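Long-range contacts in DnaJ homolog subfamily C member 27-A (Xenopus laevis, PDB 6JMG), which binds GTP together with magnesium as a small GTPase of the Rab family and may take part in regulating the MEK/ERK pathway: residues I20-A25 / Q90-V95; I49-G54 / F70-H75. All blocks are in the same frame, centred on the assembly; numbering follows the deposited sequence.

How the contacts relate
Both contacts belong to the central sheet of the Ras-like domain, their centres 10 Å apart, and they meet where strands 15-22 and 63-72 run next to each other. Contact 1 joins strand 15-22 to strand 91-97; contact 2 joins strand 63-72 to the outermost strand 51-60, and its chain lies wholly between the two segments of contact 1. Ser21 links them: its OG is probably hydrogen-bonded to Met72 N at 2.8 Å and to Asp71 OD1 at 2.9 Å. Each reaches GTP in the loop that follows a strand. Ala25 of contact 1 lies beside the gamma-phosphate, and Gly74 of contact 2 is hydrogen-bonded to it through its backbone amide.

Contact 1 of 2, residues I20-A25 / Q90-V95; sequences ISMGNA and QGVILV. With GTP (guanosine-5'-triphosphate), chain C.
Ile20, Ser21 and Met22 run parallel to Val92, Ile93 and Leu94, pair by pair, as neighbouring strands whose short axes come within 4.6 Å and diverge by 25°. The hydrogen bonds alternate as they should in a parallel pair. Ile20 N donates to Gly91 O at 3.1 Å. On the other side of the residue, Ile20 O accepts from Ile93 N at 2.8 Å. Met22 N then goes to Ile93 O at 2.9 Å, and Val95 N closes the ladder on Met22 O.

This is the heart of the Ras-like alpha/beta sheet, and strand 15-22 leads directly into the phosphate-binding P-loop. Gly23 stands at the turn-off: a side chain here would run into Val95 O, and its backbone angles also call for glycine. Beyond it the chain leaves strand 91-97, bringing Ala25 CA to 3.4 Å from GTP O2G. Asn24 OD1 turns to Ser106 and Trp110 instead.

On the face carrying Ile20, Met22, Val92 and Leu94, the side chains are apolar. Ile20 and Val92 lie side by side, the CG1 branch of Ile20 touching Val92 CG2 at 3.8 Å; Val92 CG2 also reaches Ile20 CD1. Leu94 has CG anti to its N (chi1 -167°), which lets CD1 swing across to Met22 CB at 3.5 Å, and the methyl CE of Met22 comes back over the same CD1 at 3.8 Å. Helix 107-117 packs on this face through Trp110 and Met114. Ile93 points to the other face, where it meets Cys132 of strand 128-134.

Contact 2 of 2, residues I49-G54 / F70-H75; sequences IGIDYG and FDMAGH. With GTP (guanosine-5'-triphosphate), chain C.
Asp52 and Asp71 form a hydrogen-bonded pair of the antiparallel hairpin 51-60/63-72: Asp52 N reaches Asp71 O at 2.8 Å, and Asp71 N returns to Asp52 O, also at 2.8 Å. Past the strand end, Ala73 N bonds to Gly50 O at 2.9 Å, but the donor sits 40° above the carbonyl plane. Gly50 has a positive phi, favouring glycine, in a tight turn where Ile51 N bonds to Ile49 O.

The apolar contacts lie on the face of Ile51, Tyr53, Phe70 and Met72. Ile51 turns CG1 to this side, anti to N (chi1 -175°), and CD1 touches both Met72 CG at 3.6 Å and Phe70 CB at 3.7 Å. Tyr53 and Phe70 form an oblique aromatic pair, planes at 54° and centroids 4.9 Å apart; Tyr53 CD1 rests over one face of Phe70, offset toward the rim. Lys18 (cation-pi) and Phe85 also meet the Phe70 ring. With an alanine in place of Phe70, the Tyr53 ring would probably lose its packing partner on one side, held then mainly by its OH bond to Asn68, and Lys18 its aromatic mate.

Toward the nucleotide the contacts turn polar, in the DxxG motif (Asp71 to Gly74) that opens switch II. Gly74 N donates to GTP O2G at 2.9 Å, and Asp71 OD2 is hydrogen-bonded to Ser30 OG, a ligand of the magnesium ion. Asp71 is thus tied by backbone to strand 51-60 and by carboxylate to the metal site, consistent with positioning Ser30 from the second shell; the Gly74 bond fits the nucleotide-sensing role of this glycine in Ras-like GTPases.

Contact 1 of 2, residues I20-A25 / Q90-V95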
ATOM      1  N   ILE A  20      10.666   5.168  -2.572  1.00 47.44           N
ATOM      2  CA  ILE A  20      11.194   5.468  -1.254  1.00 50.33           C
ATOM      3  C   ILE A  20      11.484   4.173  -0.513  1.00 56.05           C
ATOM      4  O   ILE A  20      10.975   3.100  -0.854  1.00 62.74           O
ATOM      5  CB  ILE A  20      10.238   6.348  -0.442  1.00 51.90           C
ATOM      6  CG1 ILE A  20       8.978   5.578  -0.109  1.00 44.13           C
ATOM      7  CG2 ILE A  20       9.896   7.626  -1.214  1.00 48.37           C
ATOM      8  CD1 ILE A  20       8.125   6.330   0.890  1.00 57.91           C
ATOM      9  N   SER A  21      12.297   4.290   0.533  1.00 54.16           N
ATOM     10  CA  SER A  21      12.621   3.180   1.423  1.00 53.49           C
ATOM     11  C   SER A  21      12.119   3.472   2.830  1.00 55.95           C
ATOM     12  O   SER A  21      12.271   4.588   3.335  1.00 56.19           O
ATOM     13  CB  SER A  21      14.130   2.963   1.473  1.00 47.58           C
ATOM     14  OG  SER A  21      14.744   4.102   2.075  1.00 53.41           O
ATOM     15  N   MET A  22      11.571   2.461   3.488  1.00 56.17           N
ATOM     16  CA  MET A  22      11.093   2.632   4.850  1.00 59.99           C
ATOM     17  C   MET A  22      11.519   1.417   5.669  1.00 63.43           C
ATOM     18  O   MET A  22      11.636   0.301   5.147  1.00 58.25           O
ATOM     19  CB  MET A  22       9.556   2.811   4.924  1.00 56.40           C
ATOM     20  CG  MET A  22       8.975   3.972   4.125  1.00 62.78           C
ATOM     21  SD  MET A  22       7.165   4.164   4.147  1.00 61.32           S
ATOM     22  CE  MET A  22       6.732   3.112   5.501  1.00 50.40           C
ATOM     23  N   GLY A  23      11.745   1.648   6.952  1.00 52.18           N
ATOM     24  CA  GLY A  23      12.096   0.605   7.895  1.00 46.71           C
ATOM     25  C   GLY A  23      13.095   1.122   8.918  1.00 54.61           C
ATOM     26  O   GLY A  23      13.745   2.158   8.738  1.00 53.47           O
ATOM     27  N   ASN A  24      13.234   0.372  10.008  1.00 56.68           N
ATOM     28  CA  ASN A  24      14.017   0.817  11.152  1.00 56.96           C
ATOM     29  C   ASN A  24      15.484   1.042  10.778  1.00 60.18           C
ATOM     30  O   ASN A  24      15.965   0.640   9.713  1.00 67.55           O
ATOM     31  CB  ASN A  24      13.892  -0.196  12.289  1.00 51.55           C
ATOM     32  CG  ASN A  24      12.542  -0.105  13.015  1.00 51.49           C
ATOM     33  OD1 ASN A  24      11.646   0.628  12.602  1.00 58.27           O
ATOM     34  ND2 ASN A  24      12.406  -0.847  14.107  1.00 46.69           N
ATOM     35  N   ALA A  25      16.195   1.725  11.668  1.00 58.56           N
ATOM     36  CA  ALA A  25      17.617   1.957  11.452  1.00 61.29           C
ATOM     37  C   ALA A  25      18.397   0.643  11.455  1.00 60.38           C
ATOM     38  O   ALA A  25      18.024  -0.324  12.132  1.00 61.05           O
ATOM     39  CB  ALA A  25      18.175   2.890  12.521  1.00 47.16           C
ATOM     40  N   GLN A  90       5.299   5.942  -6.082  1.00 58.81           N
ATOM     41  CA  GLN A  90       4.881   4.806  -6.896  1.00 53.58           C
ATOM     42  C   GLN A  90       5.358   3.463  -6.361  1.00 60.88           C
ATOM     43  O   GLN A  90       4.650   2.462  -6.517  1.00 69.25           O
ATOM     44  CB  GLN A  90       5.415   4.938  -8.320  1.00 49.92           C
ATOM     45  CG  GLN A  90       4.745   5.983  -9.202  1.00 63.98           C
ATOM     46  CD  GLN A  90       5.087   7.392  -8.805  1.00 69.81           C
ATOM     47  OE1 GLN A  90       6.198   7.861  -9.045  1.00 80.59           O
ATOM     48  NE2 GLN A  90       4.133   8.084  -8.195  1.00 67.34           N
ATOM     49  N   GLY A  91       6.519   3.421  -5.718  1.00 60.55           N
ATOM     50  CA  GLY A  91       7.032   2.188  -5.153  1.00 62.19           C
ATOM     51  C   GLY A  91       7.660   2.445  -3.790  1.00 58.06           C
ATOM     52  O   GLY A  91       8.240   3.504  -3.556  1.00 52.27           O
ATOM     53  N   VAL A  92       7.546   1.443  -2.916  1.00 54.46           N
ATOM     54  CA  VAL A  92       8.111   1.482  -1.566  1.00 59.15           C
ATOM     55  C   VAL A  92       8.942   0.229  -1.328  1.00 65.99           C
ATOM     56  O   VAL A  92       8.467  -0.893  -1.549  1.00 61.19           O
ATOM     57  CB  VAL A  92       7.015   1.560  -0.493  1.00 56.11           C
ATOM     58  CG1 VAL A  92       7.624   1.287   0.886  1.00 45.70           C
ATOM     59  CG2 VAL A  92       6.303   2.897  -0.546  1.00 50.74           C
ATOM     60  N   ILE A  93      10.168   0.415  -0.851  1.00 64.19           N
ATOM     61  CA  ILE A  93      11.022  -0.681  -0.411  1.00 51.15           C
ATOM     62  C   ILE A  93      10.936  -0.704   1.109  1.00 57.49           C
ATOM     63  O   ILE A  93      11.505   0.152   1.797  1.00 60.37           O
ATOM     64  CB  ILE A  93      12.455  -0.517  -0.933  1.00 51.39           C
ATOM     65  CG1 ILE A  93      12.435  -0.542  -2.459  1.00 54.48           C
ATOM     66  CG2 ILE A  93      13.327  -1.657  -0.504  1.00 56.50           C
ATOM     67  CD1 ILE A  93      13.744  -0.159  -3.111  1.00 55.86           C
ATOM     68  N   LEU A  94      10.195  -1.674   1.635  1.00 57.28           N
ATOM     69  CA  LEU A  94       9.937  -1.789   3.066  1.00 54.89           C
ATOM     70  C   LEU A  94      10.775  -2.931   3.628  1.00 56.02           C
ATOM     71  O   LEU A  94      10.567  -4.092   3.263  1.00 60.43           O
ATOM     72  CB  LEU A  94       8.447  -2.023   3.326  1.00 51.41           C
ATOM     73  CG  LEU A  94       7.995  -1.854   4.783  1.00 58.97           C
ATOM     74  CD1 LEU A  94       8.137  -0.418   5.207  1.00 63.58           C
ATOM     75  CD2 LEU A  94       6.570  -2.287   4.965  1.00 53.02           C
ATOM     76  N   VAL A  95      11.696  -2.611   4.535  1.00 52.71           N
ATOM     77  CA  VAL A  95      12.770  -3.530   4.889  1.00 55.41           C
ATOM     78  C   VAL A  95      12.749  -3.786   6.386  1.00 57.23           C
ATOM     79  O   VAL A  95      12.495  -2.871   7.176  1.00 63.74           O
ATOM     80  CB  VAL A  95      14.160  -3.000   4.461  1.00 58.68           C
ATOM     81  CG1 VAL A  95      15.215  -4.120   4.576  1.00 52.99           C
ATOM     82  CG2 VAL A  95      14.139  -2.413   3.031  1.00 46.82           C
TER
HETATM   83  PG  GTP C 301      19.620   3.842   8.329  1.00 61.34           P
HETATM   84  O1G GTP C 301      19.935   4.630   7.075  1.00 47.09           O
HETATM   85  O2G GTP C 301      18.139   3.799   8.609  1.00 46.63           O
HETATM   86  O3G GTP C 301      20.334   4.476   9.509  1.00 57.06           O
HETATM   87  O3B GTP C 301      20.035   2.282   8.205  1.00 64.58           O
HETATM   88  PB  GTP C 301      19.878   1.426   6.850  1.00 63.80           P
HETATM   89  O1B GTP C 301      18.535   0.751   6.784  1.00 52.01           O
HETATM   90  O2B GTP C 301      20.094   2.213   5.578  1.00 47.53           O
HETATM   91  O3A GTP C 301      20.975   0.265   7.048  1.00 69.93           O
HETATM   92  PA  GTP C 301      22.298   0.161   6.145  1.00 59.82           P
HETATM   93  O1A GTP C 301      21.989  -0.094   4.690  1.00 54.27           O
HETATM   94  O2A GTP C 301      23.156   1.383   6.281  1.00 59.19           O
HETATM   95  O5' GTP C 301      22.982  -1.088   6.863  1.00 62.49           O
HETATM   96  C5' GTP C 301      23.189  -1.063   8.255  1.00 63.66           C
HETATM   97  C4' GTP C 301      24.341  -2.013   8.562  1.00 54.57           C
HETATM   98  O4' GTP C 301      23.917  -3.314   8.260  1.00 57.22           O
HETATM   99  C3' GTP C 301      25.577  -1.787   7.728  1.00 50.49           C
HETATM  100  O3' GTP C 301      26.627  -2.098   8.591  1.00 52.00           O
HETATM  101  C2' GTP C 301      25.559  -2.841   6.648  1.00 59.42           C
HETATM  102  O2' GTP C 301      26.825  -3.358   6.306  1.00 59.82           O
HETATM  103  C1' GTP C 301      24.794  -3.935   7.326  1.00 51.18           C
HETATM  104  N9  GTP C 301      24.004  -4.712   6.371  1.00 58.35           N
HETATM  105  C8  GTP C 301      23.083  -4.233   5.473  1.00 56.33           C
HETATM  106  N7  GTP C 301      22.545  -5.293   4.813  1.00 57.76           N
HETATM  107  C5  GTP C 301      23.112  -6.428   5.281  1.00 63.62           C
HETATM  108  C6  GTP C 301      22.928  -7.765   4.962  1.00 63.49           C
HETATM  109  O6  GTP C 301      22.131  -8.103   4.090  1.00 56.12           O
HETATM  110  N1  GTP C 301      23.640  -8.729   5.644  1.00 67.33           N
HETATM  111  C2  GTP C 301      24.536  -8.375   6.624  1.00 60.88           C
HETATM  112  N2  GTP C 301      25.216  -9.329   7.245  1.00 74.61           N
HETATM  113  N3  GTP C 301      24.722  -7.040   6.941  1.00 59.27           N
HETATM  114  C4  GTP C 301      24.024  -6.084   6.274  1.00 64.24           C

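Contact 2 of 2, residues I49-G54 / F70-H75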
ATOM      1  N   ILE A  49      21.251  10.295   6.924  1.00 61.39           N
ATOM      2  CA  ILE A  49      20.945  11.473   7.711  1.00 62.21           C
ATOM      3  C   ILE A  49      19.701  12.099   7.097  1.00 59.08           C
ATOM      4  O   ILE A  49      19.754  12.817   6.089  1.00 50.83           O
ATOM      5  CB  ILE A  49      22.122  12.438   7.776  1.00 64.18           C
ATOM      6  CG1 ILE A  49      23.291  11.731   8.478  1.00 64.95           C
ATOM      7  CG2 ILE A  49      21.692  13.687   8.509  1.00 49.36           C
ATOM      8  CD1 ILE A  49      24.551  12.585   8.610  1.00 62.31           C
ATOM      9  N   GLY A  50      18.566  11.783   7.693  1.00 53.85           N
ATOM     10  CA  GLY A  50      17.312  12.272   7.174  1.00 62.56           C
ATOM     11  C   GLY A  50      16.932  11.529   5.918  1.00 58.93           C
ATOM     12  O   GLY A  50      16.077  10.641   5.948  1.00 64.93           O
ATOM     13  N   ILE A  51      17.594  11.842   4.814  1.00 53.66           N
ATOM     14  CA  ILE A  51      17.116  11.380   3.517  1.00 58.85           C
ATOM     15  C   ILE A  51      18.245  11.528   2.496  1.00 56.17           C
ATOM     16  O   ILE A  51      18.972  12.525   2.487  1.00 63.08           O
ATOM     17  CB  ILE A  51      15.828  12.151   3.131  1.00 67.71           C
ATOM     18  CG1 ILE A  51      15.219  11.627   1.841  1.00 85.15           C
ATOM     19  CG2 ILE A  51      16.086  13.623   3.071  1.00 76.79           C
ATOM     20  CD1 ILE A  51      14.157  10.578   2.101  1.00101.08           C
ATOM     21  N   ASP A  52      18.412  10.508   1.656  1.00 54.19           N
ATOM     22  CA  ASP A  52      19.382  10.530   0.570  1.00 52.23           C
ATOM     23  C   ASP A  52      18.635  10.402  -0.742  1.00 60.46           C
ATOM     24  O   ASP A  52      17.811   9.500  -0.906  1.00 72.71           O
ATOM     25  CB  ASP A  52      20.411   9.417   0.677  1.00 68.23           C
ATOM     26  CG  ASP A  52      21.712   9.888   1.247  1.00 94.16           C
ATOM     27  OD1 ASP A  52      21.717  10.930   1.938  1.00105.38           O
ATOM     28  OD2 ASP A  52      22.734   9.214   1.009  1.00109.04           O
ATOM     29  N   TYR A  53      18.876  11.347  -1.638  1.00 56.67           N
ATOM     30  CA  TYR A  53      18.195  11.417  -2.912  1.00 50.89           C
ATOM     31  C   TYR A  53      19.156  11.036  -4.015  1.00 54.46           C
ATOM     32  O   TYR A  53      20.306  11.487  -4.037  1.00 55.52           O
ATOM     33  CB  TYR A  53      17.647  12.823  -3.185  1.00 51.07           C
ATOM     34  CG  TYR A  53      17.109  12.994  -4.585  1.00 49.94           C
ATOM     35  CD1 TYR A  53      15.914  12.403  -4.967  1.00 52.87           C
ATOM     36  CD2 TYR A  53      17.815  13.721  -5.541  1.00 52.55           C
ATOM     37  CE1 TYR A  53      15.418  12.558  -6.267  1.00 60.32           C
ATOM     38  CE2 TYR A  53      17.332  13.877  -6.838  1.00 49.08           C
ATOM     39  CZ  TYR A  53      16.143  13.299  -7.192  1.00 58.37           C
ATOM     40  OH  TYR A  53      15.673  13.443  -8.470  1.00 67.47           O
ATOM     41  N   GLY A  54      18.660  10.246  -4.954  1.00 57.94           N
ATOM     42  CA  GLY A  54      19.458   9.868  -6.097  1.00 48.76           C
ATOM     43  C   GLY A  54      18.552   9.476  -7.239  1.00 57.35           C
ATOM     44  O   GLY A  54      17.359   9.223  -7.059  1.00 64.64           O
ATOM     45  N   PHE A  70      14.305   8.190  -2.918  1.00 59.27           N
ATOM     46  CA  PHE A  70      14.400   8.922  -1.657  1.00 58.84           C
ATOM     47  C   PHE A  70      14.634   7.858  -0.599  1.00 62.32           C
ATOM     48  O   PHE A  70      13.690   7.310  -0.023  1.00 65.01           O
ATOM     49  CB  PHE A  70      13.129   9.746  -1.369  1.00 46.58           C
ATOM     50  CG  PHE A  70      12.869  10.811  -2.388  1.00 55.23           C
ATOM     51  CD1 PHE A  70      12.474  10.474  -3.682  1.00 54.88           C
ATOM     52  CD2 PHE A  70      13.028  12.151  -2.067  1.00 61.73           C
ATOM     53  CE1 PHE A  70      12.240  11.459  -4.637  1.00 52.03           C
ATOM     54  CE2 PHE A  70      12.790  13.132  -3.001  1.00 59.71           C
ATOM     55  CZ  PHE A  70      12.399  12.786  -4.292  1.00 56.15           C
ATOM     56  N   ASP A  71      15.903   7.582  -0.341  1.00 61.75           N
ATOM     57  CA  ASP A  71      16.300   6.601   0.656  1.00 59.54           C
ATOM     58  C   ASP A  71      16.150   7.265   2.013  1.00 55.46           C
ATOM     59  O   ASP A  71      16.855   8.239   2.299  1.00 45.77           O
ATOM     60  CB  ASP A  71      17.732   6.154   0.371  1.00 64.06           C
ATOM     61  CG  ASP A  71      18.307   5.265   1.456  1.00 63.84           C
ATOM     62  OD1 ASP A  71      17.543   4.660   2.229  1.00 61.58           O
ATOM     63  OD2 ASP A  71      19.544   5.178   1.537  1.00 61.62           O
ATOM     64  N   MET A  72      15.204   6.781   2.834  1.00 53.58           N
ATOM     65  CA  MET A  72      14.871   7.478   4.073  1.00 51.02           C
ATOM     66  C   MET A  72      15.677   6.930   5.239  1.00 60.36           C
ATOM     67  O   MET A  72      16.036   5.751   5.279  1.00 74.11           O
ATOM     68  CB  MET A  72      13.373   7.371   4.424  1.00 53.17           C
ATOM     69  CG  MET A  72      12.355   7.753   3.314  1.00 67.10           C
ATOM     70  SD  MET A  72      10.626   7.993   3.876  1.00 54.96           S
ATOM     71  CE  MET A  72      10.301   6.549   4.764  1.00 48.39           C
ATOM     72  N   ALA A  73      15.906   7.796   6.221  1.00 55.34           N
ATOM     73  CA  ALA A  73      16.579   7.416   7.450  1.00 47.23           C
ATOM     74  C   ALA A  73      15.570   6.779   8.392  1.00 54.84           C
ATOM     75  O   ALA A  73      14.443   7.261   8.529  1.00 58.58           O
ATOM     76  CB  ALA A  73      17.214   8.646   8.088  1.00 48.46           C
ATOM     77  N   GLY A  74      15.962   5.684   9.030  1.00 54.89           N
ATOM     78  CA  GLY A  74      15.002   4.913   9.807  1.00 52.66           C
ATOM     79  C   GLY A  74      14.867   5.323  11.262  1.00 52.86           C
ATOM     80  O   GLY A  74      13.895   4.975  11.931  1.00 67.28           O
ATOM     81  N   HIS A  75      15.859   6.019  11.774  1.00 56.79           N
ATOM     82  CA  HIS A  75      15.811   6.476  13.149  1.00 62.46           C
ATOM     83  C   HIS A  75      14.612   7.406  13.362  1.00 70.67           C
ATOM     84  O   HIS A  75      14.314   8.245  12.505  1.00 73.44           O
ATOM     85  CB  HIS A  75      17.122   7.191  13.489  1.00 62.90           C
ATOM     86  CG  HIS A  75      17.300   7.448  14.946  1.00 74.32           C
ATOM     87  ND1 HIS A  75      16.557   8.388  15.626  1.00 77.11           N
ATOM     88  CD2 HIS A  75      18.112   6.874  15.861  1.00 74.40           C
ATOM     89  CE1 HIS A  75      16.914   8.394  16.894  1.00 73.68           C
ATOM     90  NE2 HIS A  75      17.856   7.486  17.064  1.00 76.81           N
TER
HETATM   91  PG  GTP C 301      19.620   3.842   8.329  1.00 61.34           P
HETATM   92  O1G GTP C 301      19.935   4.630   7.075  1.00 47.09           O
HETATM   93  O2G GTP C 301      18.139   3.799   8.609  1.00 46.63           O
HETATM   94  O3G GTP C 301      20.334   4.476   9.509  1.00 57.06           O
HETATM   95  O3B GTP C 301      20.035   2.282   8.205  1.00 64.58           O
HETATM   96  PB  GTP C 301      19.878   1.426   6.850  1.00 63.80           P
HETATM   97  O1B GTP C 301      18.535   0.751   6.784  1.00 52.01           O
HETATM   98  O2B GTP C 301      20.094   2.213   5.578  1.00 47.53           O
HETATM   99  O3A GTP C 301      20.975   0.265   7.048  1.00 69.93           O
HETATM  100  PA  GTP C 301      22.298   0.161   6.145  1.00 59.82           P
HETATM  101  O1A GTP C 301      21.989  -0.094   4.690  1.00 54.27           O
HETATM  102  O2A GTP C 301      23.156   1.383   6.281  1.00 59.19           O
HETATM  103  O5' GTP C 301      22.982  -1.088   6.863  1.00 62.49           O
HETATM  104  C5' GTP C 301      23.189  -1.063   8.255  1.00 63.66           C
HETATM  105  C4' GTP C 301      24.341  -2.013   8.562  1.00 54.57           C
HETATM  106  O4' GTP C 301      23.917  -3.314   8.260  1.00 57.22           O
HETATM  107  C3' GTP C 301      25.577  -1.787   7.728  1.00 50.49           C
HETATM  108  O3' GTP C 301      26.627  -2.098   8.591  1.00 52.00           O
HETATM  109  C2' GTP C 301      25.559  -2.841   6.648  1.00 59.42           C
HETATM  110  O2' GTP C 301      26.825  -3.358   6.306  1.00 59.82           O
HETATM  111  C1' GTP C 301      24.794  -3.935   7.326  1.00 51.18           C
HETATM  112  N9  GTP C 301      24.004  -4.712   6.371  1.00 58.35           N
HETATM  113  C8  GTP C 301      23.083  -4.233   5.473  1.00 56.33           C
HETATM  114  N7  GTP C 301      22.545  -5.293   4.813  1.00 57.76           N
HETATM  115  C5  GTP C 301      23.112  -6.428   5.281  1.00 63.62           C
HETATM  116  C6  GTP C 301      22.928  -7.765   4.962  1.00 63.49           C
HETATM  117  O6  GTP C 301      22.131  -8.103   4.090  1.00 56.12           O
HETATM  118  N1  GTP C 301      23.640  -8.729   5.644  1.00 67.33           N
HETATM  119  C2  GTP C 301      24.536  -8.375   6.624  1.00 60.88           C
HETATM  120  N2  GTP C 301      25.216  -9.329   7.245  1.00 74.61           N
HETATM  121  N3  GTP C 301      24.722  -7.040   6.941  1.00 59.27           N
HETATM  122  C4  GTP C 301      24.024  -6.084   6.274  1.00 64.24           C